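Beta-galactosidase (Geobacillus stearothermophilus, PDB 4OIF) probably hydrolyses terminal non-reducing beta-D-galactose residues of beta-D-galactosides, as a zinc-binding member of glycoside hydrolase family 42. Local coordinates at residues 256-261 against 281-286; 263-268 against 304-309; 564-569 against 577-582. All blocks are in the same frame, centred on the assembly; numbering follows the deposited sequence.

Contact 1 (256-261 against 281-286)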
loop_
_atom_site.group_PDB
_atom_site.type_symbol
_atom_site.label_atom_id
_atom_site.label_comp_id
_atom_site.label_asym_id
_atom_site.label_seq_id
_atom_site.Cartn_x
_atom_site.Cartn_y
_atom_site.Cartn_z
ATOM N N PHE A 256 -27.046 9.940 8.820
ATOM C CA PHE A 256 -25.780 10.489 8.340
ATOM C C PHE A 256 -24.584 9.805 8.995
ATOM O O PHE A 256 -24.708 9.165 10.048
ATOM C CB PHE A 256 -25.705 11.997 8.619
ATOM C CG PHE A 256 -26.578 12.848 7.723
ATOM C CD1 PHE A 256 -27.333 12.282 6.707
ATOM C CD2 PHE A 256 -26.626 14.230 7.900
ATOM C CE1 PHE A 256 -28.128 13.079 5.884
ATOM C CE2 PHE A 256 -27.421 15.033 7.083
ATOM C CZ PHE A 256 -28.171 14.450 6.075
ATOM N N MET A 257 -23.415 9.969 8.385
ATOM C CA MET A 257 -22.182 9.376 8.904
ATOM C C MET A 257 -21.112 10.426 9.190
ATOM O O MET A 257 -21.229 11.595 8.795
ATOM C CB MET A 257 -21.615 8.350 7.911
ATOM C CG MET A 257 -22.513 7.156 7.641
ATOM S SD MET A 257 -22.154 6.344 6.065
ATOM C CE MET A 257 -22.810 7.530 4.907
ATOM N N ALA A 258 -20.070 9.990 9.890
ATOM C CA ALA A 258 -18.810 10.711 9.951
ATOM C C ALA A 258 -17.792 9.859 9.203
ATOM O O ALA A 258 -18.008 8.665 9.030
ATOM C CB ALA A 258 -18.382 10.952 11.386
ATOM N N ASP A 259 -16.702 10.457 8.741
ATOM C CA ASP A 259 -15.687 9.678 8.038
ATOM C C ASP A 259 -14.498 9.343 8.914
ATOM O O ASP A 259 -13.946 10.200 9.625
ATOM C CB ASP A 259 -15.215 10.388 6.777
ATOM C CG ASP A 259 -16.017 9.976 5.567
ATOM O OD1 ASP A 259 -16.817 9.029 5.715
ATOM O OD2 ASP A 259 -15.847 10.576 4.482
ATOM N N THR A 260 -14.094 8.083 8.778
ATOM C CA THR A 260 -13.314 7.335 9.759
ATOM C C THR A 260 -12.084 8.049 10.345
ATOM O O THR A 260 -11.525 8.979 9.744
ATOM C CB THR A 260 -12.869 5.973 9.138
ATOM O OG1 THR A 260 -12.696 4.996 10.174
ATOM C CG2 THR A 260 -11.576 6.120 8.320
ATOM N N HIS A 261 -11.717 7.590 11.546
ATOM C CA HIS A 261 -10.536 8.008 12.313
ATOM C C HIS A 261 -10.723 9.363 13.012
ATOM O O HIS A 261 -10.819 9.429 14.242
ATOM C CB HIS A 261 -9.279 8.023 11.418
ATOM C CG HIS A 261 -8.038 8.509 12.112
ATOM N ND1 HIS A 261 -7.793 8.284 13.450
ATOM C CD2 HIS A 261 -6.973 9.203 11.646
ATOM C CE1 HIS A 261 -6.633 8.826 13.780
ATOM N NE2 HIS A 261 -6.115 9.391 12.705
ATOM N N ILE A 281 -32.584 15.739 11.260
ATOM C CA ILE A 281 -31.250 15.205 11.031
ATOM C C ILE A 281 -30.944 14.130 12.055
ATOM O O ILE A 281 -31.249 14.278 13.242
ATOM C CB ILE A 281 -30.158 16.293 11.118
ATOM C CG1 ILE A 281 -30.443 17.429 10.134
ATOM C CG2 ILE A 281 -28.781 15.681 10.876
ATOM C CD1 ILE A 281 -30.695 16.960 8.702
ATOM N N SER A 282 -30.349 13.041 11.596
ATOM C CA SER A 282 -29.972 11.969 12.498
ATOM C C SER A 282 -28.649 11.413 12.051
ATOM O O SER A 282 -28.341 11.476 10.864
ATOM C CB SER A 282 -31.035 10.863 12.537
ATOM O OG SER A 282 -30.944 10.041 11.398
ATOM N N TRP A 283 -27.853 10.882 12.980
ATOM C CA TRP A 283 -26.568 10.326 12.543
ATOM C C TRP A 283 -25.973 9.213 13.410
ATOM O O TRP A 283 -26.474 8.897 14.485
ATOM C CB TRP A 283 -25.542 11.457 12.375
ATOM C CG TRP A 283 -24.891 11.996 13.626
ATOM C CD1 TRP A 283 -25.468 12.777 14.596
ATOM C CD2 TRP A 283 -23.514 11.851 13.999
ATOM N NE1 TRP A 283 -24.533 13.105 15.559
ATOM C CE2 TRP A 283 -23.329 12.549 15.212
ATOM C CE3 TRP A 283 -22.422 11.197 13.425
ATOM C CZ2 TRP A 283 -22.102 12.598 15.862
ATOM C CZ3 TRP A 283 -21.202 11.245 14.076
ATOM C CH2 TRP A 283 -21.052 11.941 15.281
ATOM N N ASP A 284 -24.904 8.613 12.894
ATOM C CA ASP A 284 -24.321 7.405 13.463
ATOM C C ASP A 284 -22.918 7.645 13.972
ATOM O O ASP A 284 -22.003 7.881 13.186
ATOM C CB ASP A 284 -24.294 6.294 12.419
ATOM C CG ASP A 284 -25.618 6.120 11.737
ATOM O OD1 ASP A 284 -26.650 6.468 12.357
ATOM O OD2 ASP A 284 -25.625 5.635 10.587
ATOM N N ALA A 285 -22.746 7.569 15.283
ATOM C CA ALA A 285 -21.470 7.903 15.896
ATOM C C ALA A 285 -20.722 6.662 16.355
ATOM O O ALA A 285 -21.235 5.881 17.155
ATOM C CB ALA A 285 -21.684 8.847 17.067
ATOM N N TYR A 286 -19.507 6.477 15.846
ATOM C CA TYR A 286 -18.645 5.411 16.349
ATOM C C TYR A 286 -17.241 5.937 16.673
ATOM O O TYR A 286 -16.287 5.666 15.959
ATOM C CB TYR A 286 -18.609 4.264 15.335
ATOM C CG TYR A 286 -20.000 3.721 15.044
ATOM C CD1 TYR A 286 -20.619 2.846 15.929
ATOM C CD2 TYR A 286 -20.711 4.119 13.912
ATOM C CE1 TYR A 286 -21.899 2.354 15.688
ATOM C CE2 TYR A 286 -21.997 3.639 13.663
ATOM C CZ TYR A 286 -22.580 2.753 14.556
ATOM O OH TYR A 286 -23.845 2.262 14.328
HETATM O O HOH W 1 -20.484 7.394 11.109
#
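W283 and F256 form a parallel bridge, and their flat side chains leave from the same side of the sheet. The W283 indole has A285 CB 3.6 Å above one face, offset toward its rim, while A258 CB comes in at a slant to W283 CZ3 (3.9 Å); alanine is small enough to come this close to the six-membered ring. The F256 phenyl meets I281 obliquely, F256 CD2 lying 4.0 Å from I281 CG2, and Y271 stacks on it. With CG beside its own backbone N (chi1 -74°), F256 swings its ring toward I281, beside strand 282-284. The backbones join where F256 N donates to S282 O (2.9 Å, 168°) and D284 N donates to F256 O (2.9 Å). Beyond this the strands part, and a water bridges A258 N (2.9 Å from it) and D284 O. Cutting F256 back to alanine would probably leave I281 CG2 and the Y271 ring without their aromatic mate and open a gap beside the strands. These are adjacent parallel strands of the TIM barrel: 319-322 flanks 282-284 in turn, and W283 meets Y310 of helix 296-312 edge-to-face and touches I306 of that helix and M349 of helix 341-351.

Contact 2 (263-268 against 304-309)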
loop_
_atom_site.group_PDB
_atom_site.type_symbol
_atom_site.label_atom_id
_atom_site.label_comp_id
_atom_site.label_asym_id
_atom_site.label_seq_id
_atom_site.Cartn_x
_atom_site.Cartn_y
_atom_site.Cartn_z
ATOM N N LEU A 263 -13.172 11.412 12.680
ATOM C CA LEU A 263 -14.568 11.786 12.816
ATOM C C LEU A 263 -14.851 13.083 12.067
ATOM O O LEU A 263 -15.372 14.040 12.633
ATOM C CB LEU A 263 -14.947 11.938 14.293
ATOM C CG LEU A 263 -15.237 10.661 15.075
ATOM C CD1 LEU A 263 -15.732 11.006 16.460
ATOM C CD2 LEU A 263 -16.255 9.791 14.343
ATOM N N ILE A 264 -14.470 13.121 10.799
ATOM C CA ILE A 264 -14.699 14.297 9.977
ATOM C C ILE A 264 -16.062 14.159 9.320
ATOM O O ILE A 264 -16.648 13.079 9.333
ATOM C CB ILE A 264 -13.592 14.466 8.929
ATOM C CG1 ILE A 264 -13.710 13.383 7.855
ATOM C CG2 ILE A 264 -12.222 14.432 9.611
ATOM C CD1 ILE A 264 -12.608 13.411 6.843
ATOM N N PRO A 265 -16.600 15.256 8.789
ATOM C CA PRO A 265 -17.899 15.079 8.140
ATOM C C PRO A 265 -17.810 14.057 7.021
ATOM O O PRO A 265 -16.767 13.971 6.361
ATOM C CB PRO A 265 -18.211 16.473 7.594
ATOM C CG PRO A 265 -17.452 17.398 8.479
ATOM C CD PRO A 265 -16.232 16.674 8.939
ATOM N N PHE A 266 -18.872 13.274 6.842
ATOM C CA PHE A 266 -18.934 12.318 5.751
ATOM C C PHE A 266 -18.613 13.053 4.451
ATOM O O PHE A 266 -19.136 14.147 4.204
ATOM C CB PHE A 266 -20.309 11.650 5.691
ATOM C CG PHE A 266 -20.462 10.682 4.561
ATOM C CD1 PHE A 266 -19.656 9.555 4.482
ATOM C CD2 PHE A 266 -21.425 10.884 3.581
ATOM C CE1 PHE A 266 -19.797 8.653 3.438
ATOM C CE2 PHE A 266 -21.577 9.985 2.536
ATOM C CZ PHE A 266 -20.756 8.869 2.463
ATOM N N GLN A 267 -17.721 12.469 3.649
ATOM C CA GLN A 267 -17.202 13.142 2.471
ATOM C C GLN A 267 -17.921 12.738 1.202
ATOM O O GLN A 267 -17.766 13.389 0.176
ATOM C CB GLN A 267 -15.706 12.872 2.319
ATOM C CG GLN A 267 -14.851 13.656 3.298
ATOM C CD GLN A 267 -15.314 15.093 3.391
ATOM O OE1 GLN A 267 -15.098 15.888 2.470
ATOM N NE2 GLN A 267 -15.987 15.430 4.493
ATOM N N GLY A 268 -18.727 11.682 1.275
ATOM C CA GLY A 268 -19.373 11.140 0.093
ATOM C C GLY A 268 -20.597 11.875 -0.424
ATOM O O GLY A 268 -21.025 11.659 -1.560
ATOM N N GLY A 304 -18.034 16.349 19.733
ATOM C CA GLY A 304 -18.816 17.546 19.970
ATOM C C GLY A 304 -18.852 18.433 18.740
ATOM O O GLY A 304 -19.878 19.032 18.439
ATOM N N PHE A 305 -17.728 18.509 18.029
ATOM C CA PHE A 305 -17.674 19.259 16.787
ATOM C C PHE A 305 -18.689 18.704 15.798
ATOM O O PHE A 305 -19.519 19.464 15.251
ATOM C CB PHE A 305 -16.273 19.222 16.188
ATOM C CG PHE A 305 -16.145 19.963 14.879
ATOM C CD1 PHE A 305 -15.857 21.322 14.864
ATOM C CD2 PHE A 305 -16.280 19.291 13.657
ATOM C CE1 PHE A 305 -15.716 22.010 13.649
ATOM C CE2 PHE A 305 -16.146 19.961 12.447
ATOM C CZ PHE A 305 -15.863 21.331 12.441
ATOM N N ILE A 306 -18.649 17.391 15.567
ATOM C CA ILE A 306 -19.634 16.842 14.619
ATOM C C ILE A 306 -21.084 17.050 15.088
ATOM O O ILE A 306 -21.972 17.371 14.285
ATOM C CB ILE A 306 -19.421 15.347 14.348
ATOM C CG1 ILE A 306 -18.110 15.150 13.616
ATOM C CG2 ILE A 306 -20.534 14.811 13.442
ATOM C CD1 ILE A 306 -18.151 15.654 12.184
ATOM N N ASN A 307 -21.325 16.890 16.383
ATOM C CA ASN A 307 -22.653 17.164 16.912
ATOM C C ASN A 307 -23.077 18.584 16.607
ATOM O O ASN A 307 -24.197 18.823 16.203
ATOM C CB ASN A 307 -22.702 16.926 18.408
ATOM C CG ASN A 307 -22.764 15.461 18.766
ATOM O OD1 ASN A 307 -23.065 14.602 17.928
ATOM N ND2 ASN A 307 -22.496 15.166 20.030
ATOM N N ASP A 308 -22.173 19.534 16.790
ATOM C CA ASP A 308 -22.528 20.916 16.573
ATOM C C ASP A 308 -22.858 21.121 15.100
ATOM O O ASP A 308 -23.817 21.832 14.740
ATOM C CB ASP A 308 -21.400 21.824 17.042
ATOM C CG ASP A 308 -21.261 21.826 18.556
ATOM O OD1 ASP A 308 -22.200 21.369 19.246
ATOM O OD2 ASP A 308 -20.218 22.278 19.063
ATOM N N LEU A 309 -22.086 20.464 14.248
ATOM C CA LEU A 309 -22.342 20.568 12.828
ATOM C C LEU A 309 -23.755 20.071 12.491
ATOM O O LEU A 309 -24.547 20.790 11.869
ATOM C CB LEU A 309 -21.279 19.790 12.039
ATOM C CG LEU A 309 -21.509 19.675 10.527
ATOM C CD1 LEU A 309 -21.562 21.041 9.846
ATOM C CD2 LEU A 309 -20.447 18.803 9.902
#
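L263 and P265, at a G1 beta bulge and the short strand that follows it, rest against I306 and L309 of helix 296-312. In the bulge L263 and I264 both face D259; L263 takes the left-handed backbone conformation (phi 53°) of the first bulge position, where glycine is more usual. Its carbonyl points at the helix, L263 O lying only 3.1 Å from I306 CG1, a tight approach of oxygen to a methylene. I306 CD1 then lies 3.9 Å from P265 CD and 3.8 Å from P265 N. Proline suits this spot, for its nitrogen carries no hydrogen that would be pressed against hydrocarbon. On the next turn L309 CD2 reaches P265 CG at 3.6 Å, the two side chains crossing at about a right angle. L309 gets there with CG opposite its own N (chi1 173°), while I306 keeps CG1 beside its N; branched aliphatic residues one helical turn apart thus fit round a single proline ring. The strand pairs antiparallel with 252-259, a short addition to the otherwise parallel barrel. Beyond it, P439 of helix 438-451 touches I264 and P265, while F305 and L309 of helix 296-312 pack on V458 of strand 456-459.

Contact 3 (564-569 against 577-582)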
loop_
_atom_site.group_PDB
_atom_site.type_symbol
_atom_site.label_atom_id
_atom_site.label_comp_id
_atom_site.label_asym_id
_atom_site.label_seq_id
_atom_site.Cartn_x
_atom_site.Cartn_y
_atom_site.Cartn_z
ATOM N N ALA A 564 -4.788 47.223 7.431
ATOM C CA ALA A 564 -4.818 46.342 8.597
ATOM C C ALA A 564 -3.699 46.606 9.598
ATOM O O ALA A 564 -2.646 47.128 9.264
ATOM C CB ALA A 564 -4.772 44.888 8.152
ATOM N N THR A 565 -3.952 46.226 10.840
ATOM C CA THR A 565 -2.972 46.323 11.907
ATOM C C THR A 565 -2.211 45.005 11.979
ATOM O O THR A 565 -2.817 43.928 11.925
ATOM C CB THR A 565 -3.658 46.624 13.265
ATOM O OG1 THR A 565 -4.389 47.847 13.163
ATOM C CG2 THR A 565 -2.660 46.732 14.381
ATOM N N VAL A 566 -0.891 45.076 12.078
ATOM C CA VAL A 566 -0.099 43.867 12.214
ATOM C C VAL A 566 -0.101 43.404 13.658
ATOM O O VAL A 566 0.386 44.109 14.530
ATOM C CB VAL A 566 1.336 44.079 11.760
ATOM C CG1 VAL A 566 2.143 42.809 11.981
ATOM C CG2 VAL A 566 1.358 44.500 10.294
ATOM N N GLU A 567 -0.661 42.223 13.906
ATOM C CA GLU A 567 -0.781 41.692 15.258
ATOM C C GLU A 567 0.312 40.699 15.585
ATOM O O GLU A 567 0.706 40.549 16.734
ATOM C CB GLU A 567 -2.137 41.028 15.443
ATOM C CG GLU A 567 -3.295 41.914 15.075
ATOM C CD GLU A 567 -3.589 42.940 16.141
ATOM O OE1 GLU A 567 -2.825 43.019 17.124
ATOM O OE2 GLU A 567 -4.588 43.668 16.003
ATOM N N GLY A 568 0.803 40.009 14.568
ATOM C CA GLY A 568 1.870 39.054 14.796
ATOM C C GLY A 568 2.729 38.942 13.568
ATOM O O GLY A 568 2.242 39.184 12.455
ATOM N N VAL A 569 3.995 38.577 13.761
ATOM C CA VAL A 569 4.927 38.462 12.631
ATOM C C VAL A 569 5.677 37.146 12.648
ATOM O O VAL A 569 5.867 36.559 13.714
ATOM C CB VAL A 569 5.977 39.616 12.619
ATOM C CG1 VAL A 569 5.291 40.953 12.589
ATOM C CG2 VAL A 569 6.923 39.517 13.817
ATOM N N ASP A 577 10.043 38.455 10.166
ATOM C CA ASP A 577 9.664 39.805 10.596
ATOM C C ASP A 577 8.641 40.459 9.679
ATOM O O ASP A 577 8.470 41.670 9.705
ATOM C CB ASP A 577 10.898 40.707 10.715
ATOM C CG ASP A 577 11.911 40.170 11.703
ATOM O OD1 ASP A 577 11.509 39.614 12.748
ATOM O OD2 ASP A 577 13.117 40.298 11.434
ATOM N N THR A 578 7.950 39.659 8.870
ATOM C CA THR A 578 6.847 40.177 8.051
ATOM C C THR A 578 5.545 39.725 8.728
ATOM O O THR A 578 5.586 38.846 9.573
ATOM C CB THR A 578 6.936 39.687 6.577
ATOM O OG1 THR A 578 6.888 38.259 6.535
ATOM C CG2 THR A 578 8.219 40.164 5.931
ATOM N N PRO A 579 4.395 40.332 8.384
ATOM C CA PRO A 579 3.156 40.016 9.107
ATOM C C PRO A 579 2.634 38.590 8.932
ATOM O O PRO A 579 2.555 38.077 7.815
ATOM C CB PRO A 579 2.139 40.997 8.508
ATOM C CG PRO A 579 2.938 42.042 7.867
ATOM C CD PRO A 579 4.175 41.385 7.384
ATOM N N ALA A 580 2.238 37.981 10.044
ATOM C CA ALA A 580 1.594 36.675 10.042
ATOM C C ALA A 580 0.136 36.773 10.535
ATOM O O ALA A 580 -0.739 36.042 10.064
ATOM C CB ALA A 580 2.375 35.712 10.896
ATOM N N VAL A 581 -0.128 37.663 11.488
ATOM C CA VAL A 581 -1.492 37.808 11.994
ATOM C C VAL A 581 -1.947 39.251 11.931
ATOM O O VAL A 581 -1.242 40.145 12.404
ATOM C CB VAL A 581 -1.624 37.319 13.440
ATOM C CG1 VAL A 581 -3.043 37.553 13.944
ATOM C CG2 VAL A 581 -1.278 35.858 13.529
ATOM N N THR A 582 -3.121 39.474 11.338
ATOM C CA THR A 582 -3.621 40.833 11.115
ATOM C C THR A 582 -5.065 41.023 11.587
ATOM O O THR A 582 -5.843 40.071 11.652
ATOM C CB THR A 582 -3.556 41.232 9.619
ATOM O OG1 THR A 582 -4.530 40.489 8.875
ATOM C CG2 THR A 582 -2.191 40.966 9.046
#
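E567 and G568 turn their N-H groups to one acceptor, V581 O: E567 N lies 2.6 Å from V581 O and G568 N 3.0 Å from it. The reverse happens one step on, where G568 O takes A580 N (2.7 Å) and V581 N (3.0 Å from the same G568 O). Both donors reach G568 O from the same face of its carbonyl plane. A580 N is tilted 31° from that plane, whereas V581 N stands 47° out of it, above the carbonyl and not on a lone pair. Four donors are therefore satisfied by two oxygens. E567 and A580, first residues of their bulges, have the near-helical backbone that such positions adopt. Glycine fits the middle, because a CB on G568 would press close on that of V581. On the T582 side of the bulges, T565 O receives a CA-H...O contact from T582 CA (3.3 Å). The carboxylate of E567 turns outward, its chain bent at chi2 (-77°): OE1 makes a salt bridge with R546 and OE2 a hydrogen bond with S583 OG. T578 OG1 is hydrogen-bonded to Y575 O. V566 CG2 lies 3.8 Å from P579 CG, with I561 touching both residues. V581, on the other face of the sheet from V566, packs on F602 and F606 of helix 600-613. Two classic beta bulges in succession, one on each strand, bend this antiparallel hairpin of strands 565-570 and 579-586, which lies within the mixed sheet of the trimerisation domain.

How the contacts relate
Contacts 1 and 2 are parts of one structure: their centres are 7 Å apart and their segments alternate along the chain. D259 joins them, its N 2.7 Å from I264 O and its OD2 2.8 Å from Q267 N, both probably hydrogen bonds, and a weak hydrogen bond links W283 NE1 to N307 OD1. Contact 1 reaches the presumed catalytic centre, since the D284 side chain is about 3 Å from those of E158 and E322, the predicted proton donor and nucleophile, and about 4 Å from a bound glycerol. Contact 2 lies a little further off, the L263 side chain about 7 Å from that of W330, predicted to bind substrate. Contact 3 belongs to another domain, its centre about 39 Å from that of contact 1.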